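Local coordinates for uncharacterized protein (Bacteroides eggerthii DSM 20697, PDB 4ECO), which is of unknown function but is built as a leucine-rich repeat protein, a solenoid that probably serves in protein binding, at residues I101-E106 and Q236-E241; I392-D397 and P424-P429. All coordinates share one frame; numbering follows the deposited sequence.

Interaction 1 (I101-E106 and Q236-E241)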
loop_
_atom_site.group_PDB
_atom_site.type_symbol
_atom_site.label_atom_id
_atom_site.label_comp_id
_atom_site.label_asym_id
_atom_site.label_seq_id
_atom_site.Cartn_x
_atom_site.Cartn_y
_atom_site.Cartn_z
ATOM N N ILE A 101 -20.540 15.398 26.076
ATOM C CA ILE A 101 -19.445 15.572 25.127
ATOM C C ILE A 101 -19.487 17.000 24.525
ATOM O O ILE A 101 -18.422 17.601 24.354
ATOM C CB ILE A 101 -19.457 14.448 24.038
ATOM C CG1 ILE A 101 -18.188 14.430 23.168
ATOM C CG2 ILE A 101 -20.722 14.394 23.194
ATOM C CD1 ILE A 101 -17.144 13.459 23.635
ATOM N N GLY A 102 -20.700 17.540 24.320
ATOM C CA GLY A 102 -20.959 18.869 23.760
ATOM C C GLY A 102 -20.427 20.051 24.557
ATOM O O GLY A 102 -20.345 21.160 24.036
ATOM N N GLN A 103 -20.033 19.817 25.812
ATOM C CA GLN A 103 -19.452 20.814 26.709
ATOM C C GLN A 103 -18.023 21.179 26.272
ATOM O O GLN A 103 -17.618 22.346 26.380
ATOM C CB GLN A 103 -19.462 20.277 28.170
ATOM C CG GLN A 103 -18.738 21.128 29.219
ATOM C CD GLN A 103 -19.082 22.598 29.201
ATOM O OE1 GLN A 103 -20.248 23.011 29.085
ATOM N NE2 GLN A 103 -18.052 23.412 29.313
ATOM N N LEU A 104 -17.276 20.178 25.781
ATOM C CA LEU A 104 -15.877 20.274 25.378
ATOM C C LEU A 104 -15.761 20.980 24.049
ATOM O O LEU A 104 -15.315 20.379 23.075
ATOM C CB LEU A 104 -15.265 18.852 25.287
ATOM C CG LEU A 104 -15.455 17.903 26.464
ATOM C CD1 LEU A 104 -14.697 16.634 26.227
ATOM C CD2 LEU A 104 -14.998 18.528 27.750
ATOM N N THR A 105 -16.161 22.262 24.003
ATOM C CA THR A 105 -16.209 23.055 22.767
ATOM C C THR A 105 -14.814 23.477 22.243
ATOM O O THR A 105 -14.707 23.914 21.089
ATOM C CB THR A 105 -17.081 24.281 22.982
ATOM O OG1 THR A 105 -16.653 24.990 24.156
ATOM C CG2 THR A 105 -18.557 23.922 23.051
ATOM N N GLU A 106 -13.758 23.303 23.043
ATOM C CA GLU A 106 -12.412 23.683 22.613
ATOM C C GLU A 106 -11.713 22.518 21.956
ATOM O O GLU A 106 -10.560 22.661 21.517
ATOM C CB GLU A 106 -11.561 24.227 23.786
ATOM C CG GLU A 106 -12.105 25.514 24.384
ATOM C CD GLU A 106 -12.563 26.571 23.392
ATOM O OE1 GLU A 106 -11.773 26.902 22.479
ATOM O OE2 GLU A 106 -13.709 27.065 23.524
ATOM N N GLN A 236 -31.145 19.191 27.019
ATOM C CA GLN A 236 -32.157 20.224 27.236
ATOM C C GLN A 236 -31.615 21.603 26.851
ATOM O O GLN A 236 -32.349 22.396 26.266
ATOM C CB GLN A 236 -32.660 20.236 28.699
ATOM C CG GLN A 236 -33.306 18.930 29.216
ATOM C CD GLN A 236 -34.702 18.587 28.733
ATOM O OE1 GLN A 236 -35.122 18.903 27.603
ATOM N NE2 GLN A 236 -35.431 17.848 29.573
ATOM N N GLN A 237 -30.334 21.878 27.147
ATOM C CA GLN A 237 -29.719 23.166 26.823
ATOM C C GLN A 237 -29.494 23.283 25.314
ATOM O O GLN A 237 -29.969 24.254 24.715
ATOM C CB GLN A 237 -28.390 23.363 27.585
ATOM C CG GLN A 237 -27.770 24.759 27.417
ATOM C CD GLN A 237 -26.348 24.884 27.918
ATOM O OE1 GLN A 237 -25.896 24.193 28.848
ATOM N NE2 GLN A 237 -25.601 25.789 27.304
ATOM N N TYR A 238 -28.785 22.280 24.715
ATOM C CA TYR A 238 -28.368 22.204 23.305
ATOM C C TYR A 238 -29.556 22.078 22.355
ATOM O O TYR A 238 -29.420 22.429 21.176
ATOM C CB TYR A 238 -27.403 21.038 23.067
ATOM C CG TYR A 238 -26.193 20.931 23.982
ATOM C CD1 TYR A 238 -25.814 21.989 24.807
ATOM C CD2 TYR A 238 -25.422 19.774 24.011
ATOM C CE1 TYR A 238 -24.734 21.873 25.679
ATOM C CE2 TYR A 238 -24.336 19.646 24.877
ATOM C CZ TYR A 238 -23.978 20.708 25.691
ATOM O OH TYR A 238 -22.893 20.592 26.528
ATOM N N LYS A 239 -30.731 21.626 22.874
ATOM C CA LYS A 239 -32.002 21.538 22.140
ATOM C C LYS A 239 -32.424 22.893 21.605
ATOM O O LYS A 239 -33.063 22.954 20.554
ATOM C CB LYS A 239 -33.128 20.975 23.035
ATOM C CG LYS A 239 -33.409 19.492 22.808
ATOM C CD LYS A 239 -34.438 18.955 23.790
ATOM C CE LYS A 239 -34.663 17.468 23.625
ATOM N NZ LYS A 239 -35.691 16.954 24.566
ATOM N N THR A 240 -32.065 23.968 22.322
ATOM C CA THR A 240 -32.432 25.349 21.997
ATOM C C THR A 240 -31.292 26.068 21.263
ATOM O O THR A 240 -31.394 27.281 21.012
ATOM C CB THR A 240 -32.796 26.120 23.303
ATOM O OG1 THR A 240 -31.630 26.289 24.107
ATOM C CG2 THR A 240 -33.896 25.447 24.121
ATOM N N GLU A 241 -30.207 25.334 20.929
ATOM C CA GLU A 241 -29.026 25.958 20.350
ATOM C C GLU A 241 -28.947 25.891 18.821
ATOM O O GLU A 241 -28.104 26.607 18.266
ATOM C CB GLU A 241 -27.754 25.364 20.956
ATOM C CG GLU A 241 -27.473 26.013 22.298
ATOM C CD GLU A 241 -26.227 25.603 23.048
ATOM O OE1 GLU A 241 -25.230 25.210 22.401
ATOM O OE2 GLU A 241 -26.231 25.745 24.292
HETATM O O HOH W 1 -22.685 23.046 28.179
#
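Tyr238 reaches from the helix 233-238 to the 3-10 segment that holds Gly102 and Gln103, and nearly the whole contact is made by its phenol. At the root of the side chain, CB leaves the backbone toward the other segment, with CG anti to the carbonyl carbon (chi1 -51°). The first touch across the contact comes at CE2, 3.6 Å from Gly102 CA. The ring meets this glycine obliquely, neither flat on nor edge on, and the backbone comes this close because Gly102 has no side chain in the way. One atom further out, CZ sits 3.8 Å from Gly102 C. At the tip, OH is 3.2 Å from that same carbonyl carbon and 3.0 Å from Gln103 N, but the angle to the amide is too poor for a hydrogen bond. The hydroxyl turns instead to a water in the plane of the ring at its edge, 3.0 Å from Tyr238 OH. That water donates to Gln103 OE1 over 2.6 Å and, weakly, to Gln237 OE1, so it bridges the two segments. The Gln103 amide is also held by Glu27, Asp31 and Lys30 of the helix 27-41. Arg204 and Trp227 pack on the tyrosine as well. The contact thus joins helix 233-238 to the loop between strands 96-97 and 109-111, which leads into the parallel strands of the leucine-rich repeat solenoid, with the helix 27-41 bordering that loop.

Interaction 2 (I392-D397 and P424-P429)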
loop_
_atom_site.group_PDB
_atom_site.type_symbol
_atom_site.label_atom_id
_atom_site.label_comp_id
_atom_site.label_asym_id
_atom_site.label_seq_id
_atom_site.Cartn_x
_atom_site.Cartn_y
_atom_site.Cartn_z
ATOM N N ILE A 392 -2.616 -3.861 -20.549
ATOM C CA ILE A 392 -1.993 -2.767 -19.795
ATOM C C ILE A 392 -2.758 -1.490 -20.187
ATOM O O ILE A 392 -2.869 -1.200 -21.389
ATOM C CB ILE A 392 -0.465 -2.670 -20.034
ATOM C CG1 ILE A 392 0.259 -3.967 -19.588
ATOM C CG2 ILE A 392 0.115 -1.417 -19.342
ATOM C CD1 ILE A 392 1.688 -4.176 -20.212
ATOM N N PRO A 393 -3.348 -0.754 -19.217
ATOM C CA PRO A 393 -4.189 0.409 -19.580
ATOM C C PRO A 393 -3.399 1.617 -20.097
ATOM O O PRO A 393 -2.454 2.079 -19.452
ATOM C CB PRO A 393 -4.915 0.753 -18.266
ATOM C CG PRO A 393 -4.016 0.229 -17.190
ATOM C CD PRO A 393 -3.367 -0.999 -17.759
ATOM N N ASN A 394 -3.815 2.145 -21.259
ATOM C CA ASN A 394 -3.169 3.302 -21.882
ATOM C C ASN A 394 -3.636 4.619 -21.200
ATOM O O ASN A 394 -4.338 5.425 -21.817
ATOM C CB ASN A 394 -3.453 3.324 -23.392
ATOM C CG ASN A 394 -2.526 4.214 -24.172
ATOM O OD1 ASN A 394 -1.471 4.652 -23.685
ATOM N ND2 ASN A 394 -2.874 4.470 -25.425
ATOM N N ILE A 395 -3.225 4.827 -19.936
ATOM C CA ILE A 395 -3.603 5.996 -19.132
ATOM C C ILE A 395 -2.344 6.763 -18.643
ATOM O O ILE A 395 -2.430 7.647 -17.766
ATOM C CB ILE A 395 -4.533 5.600 -17.927
ATOM C CG1 ILE A 395 -3.842 4.646 -16.915
ATOM C CG2 ILE A 395 -5.906 5.053 -18.409
ATOM C CD1 ILE A 395 -4.572 4.540 -15.580
ATOM N N PHE A 396 -1.193 6.449 -19.249
ATOM C CA PHE A 396 0.087 7.048 -18.876
ATOM C C PHE A 396 0.746 7.670 -20.087
ATOM O O PHE A 396 0.195 7.582 -21.193
ATOM C CB PHE A 396 1.020 5.989 -18.242
ATOM C CG PHE A 396 0.335 5.060 -17.275
ATOM C CD1 PHE A 396 0.055 5.468 -15.970
ATOM C CD2 PHE A 396 -0.040 3.781 -17.669
ATOM C CE1 PHE A 396 -0.593 4.608 -15.072
ATOM C CE2 PHE A 396 -0.688 2.918 -16.776
ATOM C CZ PHE A 396 -0.960 3.335 -15.479
ATOM N N ASP A 397 1.905 8.331 -19.877
ATOM C CA ASP A 397 2.666 8.926 -20.968
ATOM C C ASP A 397 4.147 8.787 -20.687
ATOM O O ASP A 397 4.641 9.315 -19.691
ATOM C CB ASP A 397 2.292 10.404 -21.197
ATOM C CG ASP A 397 2.681 10.970 -22.559
ATOM O OD1 ASP A 397 3.466 10.307 -23.286
ATOM O OD2 ASP A 397 2.184 12.063 -22.909
ATOM N N PRO A 424 -6.270 -4.008 -28.503
ATOM C CA PRO A 424 -6.144 -3.773 -29.955
ATOM C C PRO A 424 -7.230 -2.823 -30.472
ATOM O O PRO A 424 -7.052 -2.219 -31.523
ATOM C CB PRO A 424 -6.284 -5.173 -30.567
ATOM C CG PRO A 424 -6.356 -6.129 -29.420
ATOM C CD PRO A 424 -6.807 -5.355 -28.229
ATOM N N LEU A 425 -8.331 -2.666 -29.710
ATOM C CA LEU A 425 -9.446 -1.789 -30.047
ATOM C C LEU A 425 -9.233 -0.362 -29.483
ATOM O O LEU A 425 -10.163 0.453 -29.524
ATOM C CB LEU A 425 -10.778 -2.379 -29.529
ATOM C CG LEU A 425 -11.165 -3.801 -29.973
ATOM C CD1 LEU A 425 -12.437 -4.234 -29.269
ATOM C CD2 LEU A 425 -11.311 -3.911 -31.492
ATOM N N ASP A 426 -8.023 -0.061 -28.958
ATOM C CA ASP A 426 -7.700 1.277 -28.469
ATOM C C ASP A 426 -7.506 2.172 -29.684
ATOM O O ASP A 426 -6.696 1.829 -30.562
ATOM C CB ASP A 426 -6.457 1.252 -27.569
ATOM C CG ASP A 426 -6.147 2.510 -26.758
ATOM O OD1 ASP A 426 -6.891 3.521 -26.889
ATOM O OD2 ASP A 426 -5.181 2.477 -25.967
ATOM N N PRO A 427 -8.290 3.270 -29.820
ATOM C CA PRO A 427 -8.141 4.127 -31.021
ATOM C C PRO A 427 -6.816 4.921 -31.004
ATOM O O PRO A 427 -6.222 5.182 -32.066
ATOM C CB PRO A 427 -9.363 5.047 -30.956
ATOM C CG PRO A 427 -9.725 5.106 -29.491
ATOM C CD PRO A 427 -9.331 3.786 -28.900
ATOM N N THR A 428 -6.358 5.287 -29.784
ATOM C CA THR A 428 -5.118 6.011 -29.547
ATOM C C THR A 428 -3.978 4.993 -29.387
ATOM O O THR A 428 -4.136 4.025 -28.633
ATOM C CB THR A 428 -5.240 6.936 -28.317
ATOM O OG1 THR A 428 -5.490 6.153 -27.164
ATOM C CG2 THR A 428 -6.347 7.976 -28.456
ATOM N N PRO A 429 -2.830 5.150 -30.093
ATOM C CA PRO A 429 -1.734 4.176 -29.893
ATOM C C PRO A 429 -1.123 4.343 -28.509
ATOM O O PRO A 429 -1.132 5.449 -27.963
ATOM C CB PRO A 429 -0.740 4.483 -31.019
ATOM C CG PRO A 429 -1.104 5.822 -31.533
ATOM C CD PRO A 429 -2.455 6.229 -31.033
#
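The side chains of Asn394 and Asp426 meet and cross at about a right angle, the amide and carboxylate planes 75° apart. Both have CG anti to the backbone N (chi1 -163° in Asn394), which brings the two groups together. Asn394 ND2 gives a hydrogen bond to Asp426 OD2 at 3.1 Å. The acceptor lies close to the amide plane, whereas the nitrogen meets OD2 on its syn side but well out of the carboxylate plane, in keeping with the steep crossing. The same OD2 also lies against the start of the asparagine side chain, 3.2 Å from Asn394 CB. ND2 has a second, weak bond to Pro429 O at 3.2 Å, so the one amide nitrogen reaches both Asp426 and Pro429 of the loop. The other carboxylate oxygen works within its own loop: Thr428 OG1 donates to Asp426 OD1 over 3.0 Å, approaching from above the carboxylate plane. Replacing Asp426 by alanine is likely to cost Asn394 ND2 its stronger bond across the contact and leave the Thr428 hydroxyl without this acceptor. Asn394 OD1 accepts from Lys431 N, which fixes the amide's other end. On the surface of the solenoid, the contact links the loop between strands 381-383 and 404-408 to the next one along, between strands 404-408 and 435-439.

Following the chain from the N terminus, residues 101-106 come first, in the loop ahead of strand 109-111, and interaction 1 closes about 130 residues later at the helix 233-238. The excursion between its ends takes in strands 109-111 and 210-214 and several helices. Only after that loop is shut does interaction 2 open, and it closes a much shorter one of about 27 residues round strand 404-408. The two loops therefore follow in series, neither nesting nor crossing. Their centres lie 56 Å apart and their nearest atoms about 42 Å, so interaction 1 ties a buried patch toward the N-terminal end while interaction 2 joins successive surface loops further along the solenoid.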